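Local coordinates for protein extracellular endo-alpha-(1->5)-L-arabinanase 1 (Bacillus subtilis, PDB 1UV4) that cuts internal alpha-1,5 linkages between L-arabinofuranosyl units of linear 1,5-alpha-L-arabinan and of branched sugar beet arabinan during breakdown of the plant cell wall, at residues E33-R38 with T56-W61; I101-S106 with T164-G169; T241-G246 with N262-H267. One frame throughout, in Å; residues are numbered along the deposited sequence.

Interaction 1 of 3, residues E33-R38 with T56-W61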
loop_
_atom_site.group_PDB
_atom_site.type_symbol
_atom_site.label_atom_id
_atom_site.label_comp_id
_atom_site.label_asym_id
_atom_site.label_seq_id
_atom_site.Cartn_x
_atom_site.Cartn_y
_atom_site.Cartn_z
ATOM N N GLU A 33 -19.038 2.969 4.370
ATOM C CA GLU A 33 -20.412 3.344 4.022
ATOM C C GLU A 33 -20.488 4.180 2.722
ATOM O O GLU A 33 -21.562 4.696 2.388
ATOM C CB GLU A 33 -21.055 4.116 5.190
ATOM C CG GLU A 33 -20.680 5.592 5.229
ATOM C CD GLU A 33 -20.385 6.159 6.618
ATOM O OE1 GLU A 33 -21.161 5.910 7.569
ATOM O OE2 GLU A 33 -19.355 6.867 6.746
ATOM N N GLU A 34 -19.381 4.291 1.984
ATOM C CA GLU A 34 -19.355 5.039 0.727
ATOM C C GLU A 34 -18.687 4.269 -0.378
ATOM O O GLU A 34 -17.931 3.275 -0.167
ATOM C CB GLU A 34 -18.657 6.398 0.889
ATOM C CG GLU A 34 -19.394 7.324 1.848
ATOM C CD GLU A 34 -18.760 8.699 2.077
ATOM O OE1 GLU A 34 -17.704 9.035 1.506
ATOM O OE2 GLU A 34 -19.370 9.462 2.862
ATOM N N ARG A 35 -18.906 4.794 -1.572
ATOM C CA ARG A 35 -18.281 4.265 -2.771
ATOM C C ARG A 35 -16.934 4.865 -2.997
ATOM O O ARG A 35 -16.737 6.044 -2.723
ATOM C CB ARG A 35 -19.161 4.555 -4.007
ATOM C CG ARG A 35 -20.531 3.882 -3.943
ATOM C CD ARG A 35 -21.322 4.056 -5.242
ATOM N NE ARG A 35 -22.701 3.557 -5.151
ATOM C CZ ARG A 35 -23.785 4.319 -4.945
ATOM N NH1 ARG A 35 -23.705 5.646 -4.883
ATOM N NH2 ARG A 35 -24.992 3.753 -4.841
ATOM N N GLY A 36 -16.016 4.072 -3.536
ATOM C CA GLY A 36 -14.776 4.591 -4.060
ATOM C C GLY A 36 -13.609 4.701 -3.110
ATOM O O GLY A 36 -13.472 3.901 -2.168
ATOM N N LEU A 37 -12.750 5.667 -3.420
ATOM C CA LEU A 37 -11.482 5.905 -2.747
ATOM C C LEU A 37 -11.519 7.269 -2.082
ATOM O O LEU A 37 -11.964 8.262 -2.682
ATOM C CB LEU A 37 -10.316 5.884 -3.711
ATOM C CG LEU A 37 -10.104 4.543 -4.356
ATOM C CD1 LEU A 37 -9.203 4.695 -5.592
ATOM C CD2 LEU A 37 -9.546 3.570 -3.362
ATOM N N ARG A 38 -10.997 7.327 -0.854
ATOM C CA ARG A 38 -10.934 8.542 -0.041
ATOM C C ARG A 38 -9.773 9.417 -0.448
ATOM O O ARG A 38 -8.639 8.925 -0.670
ATOM C CB ARG A 38 -10.783 8.139 1.393
ATOM C CG ARG A 38 -10.767 9.278 2.418
ATOM C CD ARG A 38 -11.172 8.838 3.772
ATOM N NE ARG A 38 -10.964 9.740 4.906
ATOM C CZ ARG A 38 -11.850 10.601 5.356
ATOM N NH1 ARG A 38 -13.000 10.793 4.729
ATOM N NH2 ARG A 38 -11.579 11.269 6.460
ATOM N N THR A 56 -16.796 7.725 -7.202
ATOM C CA THR A 56 -18.139 7.888 -6.630
ATOM C C THR A 56 -19.148 7.080 -7.458
ATOM O O THR A 56 -20.181 6.685 -6.941
ATOM C CB THR A 56 -18.571 9.374 -6.560
ATOM O OG1 THR A 56 -18.437 10.026 -7.831
ATOM C CG2 THR A 56 -17.696 10.110 -5.562
ATOM N N THR A 57 -18.828 6.790 -8.728
ATOM C CA THR A 57 -19.564 5.854 -9.566
ATOM C C THR A 57 -18.688 4.651 -9.795
ATOM O O THR A 57 -17.541 4.814 -10.209
ATOM C CB THR A 57 -19.941 6.478 -10.904
ATOM O OG1 THR A 57 -20.758 7.616 -10.652
ATOM C CG2 THR A 57 -20.781 5.525 -11.758
ATOM N N PRO A 58 -19.145 3.435 -9.519
ATOM C CA PRO A 58 -18.299 2.277 -9.747
ATOM C C PRO A 58 -18.071 2.001 -11.240
ATOM O O PRO A 58 -18.830 2.402 -12.064
ATOM C CB PRO A 58 -19.112 1.119 -9.098
ATOM C CG PRO A 58 -20.448 1.581 -9.052
ATOM C CD PRO A 58 -20.482 3.072 -9.029
ATOM N N LEU A 59 -16.989 1.287 -11.523
ATOM C CA LEU A 59 -16.665 0.889 -12.887
ATOM C C LEU A 59 -17.358 -0.428 -13.210
ATOM O O LEU A 59 -17.385 -1.331 -12.358
ATOM C CB LEU A 59 -15.157 0.762 -13.050
ATOM C CG LEU A 59 -14.404 2.085 -12.843
ATOM C CD1 LEU A 59 -12.911 1.853 -13.004
ATOM C CD2 LEU A 59 -14.911 3.187 -13.683
ATOM N N SER A 60 -17.958 -0.534 -14.393
ATOM C CA SER A 60 -18.784 -1.691 -14.743
ATOM C C SER A 60 -18.017 -3.007 -14.777
ATOM O O SER A 60 -18.580 -4.061 -14.452
ATOM C CB SER A 60 -19.512 -1.488 -16.063
ATOM O OG SER A 60 -18.609 -1.401 -17.134
ATOM N N TRP A 61 -16.728 -2.987 -15.106
ATOM C CA TRP A 61 -16.003 -4.261 -15.276
ATOM C C TRP A 61 -15.702 -4.967 -13.971
ATOM O O TRP A 61 -15.436 -6.171 -13.938
ATOM C CB TRP A 61 -14.690 -4.056 -16.071
ATOM C CG TRP A 61 -13.633 -3.188 -15.454
ATOM C CD1 TRP A 61 -13.372 -1.865 -15.805
ATOM C CD2 TRP A 61 -12.607 -3.572 -14.556
ATOM N NE1 TRP A 61 -12.286 -1.417 -15.102
ATOM C CE2 TRP A 61 -11.792 -2.429 -14.331
ATOM C CE3 TRP A 61 -12.312 -4.745 -13.863
ATOM C CZ2 TRP A 61 -10.742 -2.436 -13.435
ATOM C CZ3 TRP A 61 -11.227 -4.751 -12.984
ATOM C CH2 TRP A 61 -10.472 -3.609 -12.781
HETATM O O HOH W 1 -21.405 7.547 -4.744
#
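The carbonyl oxygen of Thr-56 receives a hydrogen bond from a water whose oxygen lies 2.7 Å from Thr-56 O. That water in turn accepts from Arg-35 NH1, 3.0 Å from the water oxygen, and it sits at the edge of the guanidinium, in its plane. Closer in, the aliphatic part of Arg-35 makes the direct contact: Arg-35 CD is 3.3 Å from Thr-56 O and 4.0 Å from Pro-58 CD, so one methylene meets both the carbonyl and the proline ring. With CG anti to its own carbonyl carbon (chi1 -63°) and the chain extended from CG to NE, the arginine passes this carbonyl before its polar end reaches the water. Arginine suits this exposed place because its long aliphatic stem can lie past carbonyl and proline while NH1 reaches water. At phi 89° and psi -152°, a CB on Gly-36 would jam against the carbonyl oxygen of Arg-35, which makes glycine apt; the missing side chain faces the Thr-56 backbone. The contact joins the loop between strands 23-29 and 37-42 to the linker leaving the edge strand 49-54 for strand 74-81, on the propeller surface; Pro-58 also rests on Tyr-69.

Interaction 2 of 3, residues I101-S106 with T164-G169; sequences IGLASS and TMKPTG
Two neighbouring blades of the beta-propeller meet here: strand 99-106, third in its four-stranded sheet, supplies Leu-103, and the turn after strand 155-160 of the following sheet supplies Thr-164, Met-165 and Lys-166. One methyl group does the touching. Leu-103 CD2 lies 3.8 Å from Met-165 CB and 4.0 Å from Lys-166 CE, and Thr-164 O is 4.1 Å from the same Leu-103 CD2. Leu-103 points toward the other segment with CG anti to its backbone nitrogen (chi1 178°), and its side chain runs at a slant to that of Met-165. The methionine offers its CB, then bends at chi2 and chi3, so that the sulfur end turns off toward Trp-86. Lys-166 bends too, placing CE on the leucine while NZ hydrogen-bonds the carbonyl oxygens of Glu-117 and Leu-119 on strand 115-123. No hydrogen bond links the two segments; their contact is mainly van der Waals, one methyl against CB, CE and neighbouring carbonyl oxygens. Leucine suits it because its branch projects that methyl, and lysine because its stem is apolar and its end polar. Polar ties between the blades are made beside it, among them those of Lys-166 NZ and of Tyr-88 OH with Met-165 O.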
loop_
_atom_site.group_PDB
_atom_site.type_symbol
_atom_site.label_atom_id
_atom_site.label_comp_id
_atom_site.label_asym_id
_atom_site.label_seq_id
_atom_site.Cartn_x
_atom_site.Cartn_y
_atom_site.Cartn_z
ATOM N N ILE A 101 -7.071 -5.940 -8.707
ATOM C CA ILE A 101 -6.402 -4.642 -8.705
ATOM C C ILE A 101 -6.693 -4.004 -10.044
ATOM O O ILE A 101 -6.504 -4.618 -11.092
ATOM C CB ILE A 101 -4.851 -4.769 -8.453
ATOM C CG1 ILE A 101 -4.578 -5.210 -7.029
ATOM C CG2 ILE A 101 -4.107 -3.476 -8.797
ATOM C CD1 ILE A 101 -3.223 -5.833 -6.810
ATOM N N GLY A 102 -7.172 -2.755 -9.984
ATOM C CA GLY A 102 -7.425 -1.953 -11.171
ATOM C C GLY A 102 -6.426 -0.805 -11.250
ATOM O O GLY A 102 -5.650 -0.544 -10.324
ATOM N N LEU A 103 -6.436 -0.153 -12.380
ATOM C CA LEU A 103 -5.533 0.982 -12.671
ATOM C C LEU A 103 -6.319 2.099 -13.311
ATOM O O LEU A 103 -7.104 1.865 -14.255
ATOM C CB LEU A 103 -4.420 0.564 -13.653
ATOM C CG LEU A 103 -3.429 1.637 -14.101
ATOM C CD1 LEU A 103 -2.642 2.147 -12.956
ATOM C CD2 LEU A 103 -2.489 1.050 -15.219
ATOM N N ALA A 104 -6.069 3.315 -12.846
ATOM C CA ALA A 104 -6.574 4.495 -13.516
ATOM C C ALA A 104 -5.452 5.483 -13.715
ATOM O O ALA A 104 -4.473 5.449 -13.011
ATOM C CB ALA A 104 -7.666 5.139 -12.692
ATOM N N SER A 105 -5.636 6.409 -14.642
ATOM C CA SER A 105 -4.578 7.374 -14.925
ATOM C C SER A 105 -5.147 8.778 -15.023
ATOM O O SER A 105 -6.319 8.961 -15.340
ATOM C CB SER A 105 -3.788 7.003 -16.205
ATOM O OG SER A 105 -4.610 7.003 -17.359
ATOM N N SER A 106 -4.306 9.783 -14.793
ATOM C CA SER A 106 -4.731 11.193 -14.866
ATOM C C SER A 106 -3.526 12.081 -15.107
ATOM O O SER A 106 -2.402 11.709 -14.807
ATOM C CB SER A 106 -5.378 11.650 -13.553
ATOM O OG SER A 106 -5.883 12.964 -13.674
ATOM N N THR A 164 2.165 -0.122 -21.030
ATOM C CA THR A 164 0.773 -0.306 -20.630
ATOM C C THR A 164 0.568 -0.257 -19.125
ATOM O O THR A 164 -0.584 -0.213 -18.651
ATOM C CB THR A 164 0.219 -1.661 -21.132
ATOM O OG1 THR A 164 0.901 -2.728 -20.431
ATOM C CG2 THR A 164 0.499 -1.854 -22.636
ATOM N N MET A 165 1.650 -0.391 -18.357
ATOM C CA MET A 165 1.599 -0.430 -16.909
ATOM C C MET A 165 0.846 -1.641 -16.336
ATOM O O MET A 165 0.384 -1.631 -15.192
ATOM C CB MET A 165 1.092 0.915 -16.331
ATOM C CG MET A 165 1.916 2.111 -16.749
ATOM S SD MET A 165 3.602 2.047 -16.124
ATOM C CE MET A 165 3.327 2.603 -14.453
ATOM N N LYS A 166 0.796 -2.720 -17.107
ATOM C CA LYS A 166 0.178 -4.010 -16.696
ATOM C C LYS A 166 1.255 -5.112 -16.597
ATOM O O LYS A 166 2.359 -4.955 -17.182
ATOM C CB LYS A 166 -0.863 -4.435 -17.724
ATOM C CG LYS A 166 -1.950 -3.391 -18.032
ATOM C CD LYS A 166 -2.841 -3.107 -16.815
ATOM C CE LYS A 166 -3.995 -2.150 -17.132
ATOM N NZ LYS A 166 -5.137 -2.852 -17.833
ATOM N N PRO A 167 0.945 -6.213 -15.923
ATOM C CA PRO A 167 1.948 -7.245 -15.691
ATOM C C PRO A 167 2.509 -7.905 -16.943
ATOM O O PRO A 167 1.806 -8.144 -17.962
ATOM C CB PRO A 167 1.208 -8.274 -14.864
ATOM C CG PRO A 167 0.123 -7.457 -14.157
ATOM C CD PRO A 167 -0.313 -6.520 -15.204
ATOM N N THR A 168 3.798 -8.250 -16.791
ATOM C CA THR A 168 4.538 -9.032 -17.771
ATOM C C THR A 168 5.424 -10.000 -17.014
ATOM O O THR A 168 5.876 -9.688 -15.928
ATOM C CB THR A 168 5.365 -8.113 -18.693
ATOM O OG1 THR A 168 6.054 -8.864 -19.693
ATOM C CG2 THR A 168 6.492 -7.449 -17.976
ATOM N N GLY A 169 5.683 -11.150 -17.602
ATOM C CA GLY A 169 6.559 -12.148 -17.003
ATOM C C GLY A 169 5.931 -12.943 -15.875
ATOM O O GLY A 169 4.711 -13.078 -15.753
#

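Interaction 3 of 3, residues T241-G246 with N262-H267. With EDO (1,2-ethanediol), chain E.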
loop_
_atom_site.group_PDB
_atom_site.type_symbol
_atom_site.label_atom_id
_atom_site.label_comp_id
_atom_site.label_asym_id
_atom_site.label_seq_id
_atom_site.Cartn_x
_atom_site.Cartn_y
_atom_site.Cartn_z
ATOM N N THR A 241 12.457 -7.065 10.270
ATOM C CA THR A 241 12.837 -6.298 11.423
ATOM C C THR A 241 11.756 -5.269 11.667
ATOM O O THR A 241 11.240 -4.703 10.732
ATOM C CB THR A 241 14.215 -5.619 11.152
ATOM O OG1 THR A 241 15.230 -6.622 10.992
ATOM C CG2 THR A 241 14.661 -4.765 12.298
ATOM N N ILE A 242 11.436 -5.012 12.933
ATOM C CA ILE A 242 10.316 -4.168 13.289
ATOM C C ILE A 242 10.793 -2.733 13.374
ATOM O O ILE A 242 11.625 -2.356 14.230
ATOM C CB ILE A 242 9.638 -4.636 14.594
ATOM C CG1 ILE A 242 9.209 -6.144 14.516
ATOM C CG2 ILE A 242 8.500 -3.697 14.940
ATOM C CD1 ILE A 242 8.401 -6.544 13.342
ATOM N N LEU A 243 10.228 -1.938 12.483
ATOM C CA LEU A 243 10.368 -0.488 12.497
ATOM C C LEU A 243 9.494 0.172 13.536
ATOM O O LEU A 243 9.908 1.129 14.187
ATOM C CB LEU A 243 9.979 0.090 11.149
ATOM C CG LEU A 243 10.196 1.609 10.976
ATOM C CD1 LEU A 243 11.680 1.963 11.047
ATOM C CD2 LEU A 243 9.557 2.055 9.713
ATOM N N ASP A 244 8.282 -0.355 13.712
ATOM C CA ASP A 244 7.277 0.369 14.493
ATOM C C ASP A 244 6.246 -0.623 14.950
ATOM O O ASP A 244 5.653 -1.327 14.136
ATOM C CB ASP A 244 6.651 1.388 13.553
ATOM C CG ASP A 244 5.746 2.421 14.223
ATOM O OD1 ASP A 244 5.312 2.270 15.382
ATOM O OD2 ASP A 244 5.432 3.474 13.604
ATOM N N SER A 245 6.040 -0.675 16.254
ATOM C CA SER A 245 5.002 -1.495 16.857
ATOM C C SER A 245 4.006 -0.643 17.650
ATOM O O SER A 245 3.244 -1.169 18.439
ATOM C CB SER A 245 5.625 -2.603 17.721
ATOM O OG SER A 245 6.429 -2.057 18.714
ATOM N N GLY A 246 4.018 0.679 17.435
ATOM C CA GLY A 246 3.091 1.554 18.103
ATOM C C GLY A 246 3.649 2.059 19.409
ATOM O O GLY A 246 4.778 1.808 19.792
ATOM N N ASN A 262 12.039 9.247 1.052
ATOM C CA ASN A 262 12.468 9.659 2.399
ATOM C C ASN A 262 11.390 10.174 3.338
ATOM O O ASN A 262 11.662 10.976 4.234
ATOM C CB ASN A 262 13.577 10.733 2.285
ATOM C CG ASN A 262 13.105 12.029 1.669
ATOM O OD1 ASN A 262 11.932 12.246 1.412
ATOM N ND2 ASN A 262 14.078 12.932 1.386
ATOM N N ILE A 263 10.168 9.751 3.080
ATOM C CA ILE A 263 9.026 10.041 3.932
ATOM C C ILE A 263 8.276 8.754 4.096
ATOM O O ILE A 263 8.059 8.092 3.101
ATOM C CB ILE A 263 8.088 11.090 3.281
ATOM C CG1 ILE A 263 8.857 12.399 3.031
ATOM C CG2 ILE A 263 6.827 11.277 4.161
ATOM C CD1 ILE A 263 8.043 13.491 2.300
ATOM N N LEU A 264 7.881 8.408 5.321
ATOM C CA LEU A 264 7.035 7.252 5.552
ATOM C C LEU A 264 5.697 7.710 6.069
ATOM O O LEU A 264 5.624 8.340 7.122
ATOM C CB LEU A 264 7.687 6.281 6.557
ATOM C CG LEU A 264 6.958 4.934 6.595
ATOM C CD1 LEU A 264 7.181 4.108 5.371
ATOM C CD2 LEU A 264 7.260 4.120 7.842
ATOM N N VAL A 265 4.653 7.412 5.318
ATOM C CA VAL A 265 3.292 7.622 5.767
ATOM C C VAL A 265 2.747 6.283 6.227
ATOM O O VAL A 265 3.127 5.227 5.718
ATOM C CB VAL A 265 2.371 8.269 4.655
ATOM C CG1 VAL A 265 2.991 9.599 4.177
ATOM C CG2 VAL A 265 2.138 7.342 3.477
ATOM N N ARG A 266 1.830 6.334 7.162
ATOM C CA ARG A 266 1.164 5.092 7.616
ATOM C C ARG A 266 -0.102 5.488 8.337
ATOM O O ARG A 266 -0.311 6.684 8.605
ATOM C CB ARG A 266 2.067 4.303 8.576
ATOM C CG ARG A 266 2.211 4.847 9.944
ATOM C CD ARG A 266 3.494 5.407 10.155
ATOM N NE ARG A 266 3.796 5.888 11.514
ATOM C CZ ARG A 266 4.527 6.960 11.732
ATOM N NH1 ARG A 266 5.001 7.651 10.712
ATOM N NH2 ARG A 266 4.826 7.313 12.963
ATOM N N HIS A 267 -0.962 4.523 8.621
ATOM C CA HIS A 267 -2.069 4.764 9.544
ATOM C C HIS A 267 -1.708 4.208 10.906
ATOM O O HIS A 267 -0.848 3.344 11.024
ATOM C CB HIS A 267 -3.397 4.194 9.029
ATOM C CG HIS A 267 -3.428 2.694 8.875
ATOM N ND1 HIS A 267 -3.567 2.057 7.656
ATOM C CD2 HIS A 267 -3.344 1.705 9.806
ATOM C CE1 HIS A 267 -3.524 0.743 7.841
ATOM N NE2 HIS A 267 -3.373 0.510 9.133
HETATM C C1 EDO E . 2.862 4.811 15.637
HETATM O O1 EDO E . 3.493 5.025 14.381
HETATM C C2 EDO E . 3.717 5.339 16.762
HETATM O O2 EDO E . 4.706 4.387 17.111
#
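Leu-243 and Leu-264 reach toward each other tip to tip, with Leu-243 CD2 and Leu-264 CD2 3.6 Å apart. Each has CG anti to the backbone nitrogen, which extends both leucines from one chain toward the other. Beside this apolar pair, Asp-244 and Arg-266 form a loose salt bridge. CG of Arg-266 sits between its backbone nitrogen and carbonyl carbon (chi1 74°), and a bend at chi2 brings the guanidinium beside Asp-244. Asp-244 OD2 is 3.6 Å from Arg-266 NE but lies well out of the guanidinium plane, so the attraction is between charges. One part of the guanidinium edge meets, in plane, O1 of a 1,2-ethanediol, probably from the crystallisation liquor; Arg-266 NE and Arg-266 NH2 donate to it, each 3.0 Å from that O1. The same O1 donates to Asp-244 OD2 at 2.6 Å, and the diol's O2 to Asp-244 OD1 at 2.8 Å. Asp-244 OD1 also accepts from Gly-246 N, 2.9 Å away, in an Asx turn; aspartate suits a site where one oxygen serves the turn and the other the arginine, and glycine the positive phi at 246. Further partners are Tyr-293 OH for Asp-244 OD2 and Asn-282 OD1 for Arg-266 NH1. Two propeller blades are linked: Leu-243 and Asp-244 form a classic beta bulge on edge strand 241-244, whereas strand 263-270 runs between strands 250-259 and 276-283.

Overall arrangement
The three contacts follow one another in series along the chain and fall on different parts of a five-bladed propeller. Interaction 1 ties a loop of the sheet beginning with strand 16-20 to the linker toward the sheet beginning with strand 74-81; interaction 2 joins that second sheet to the next; interaction 3 bridges the sheet ending in strand 241-244 and the one holding strands 250-259, 263-270, 276-283 and 4-8. Interactions 1 and 2 have centres about 18 Å apart and touch where Trp-61 packs on Gly-102. Interaction 3 lies across the chain's centre from both, its centre about 29 and 27 Å from theirs. Interactions 2 and 3 join neighbouring blades; the calcium residues Asp-77, Glu-135 and Asp-257 come from three of the sheets.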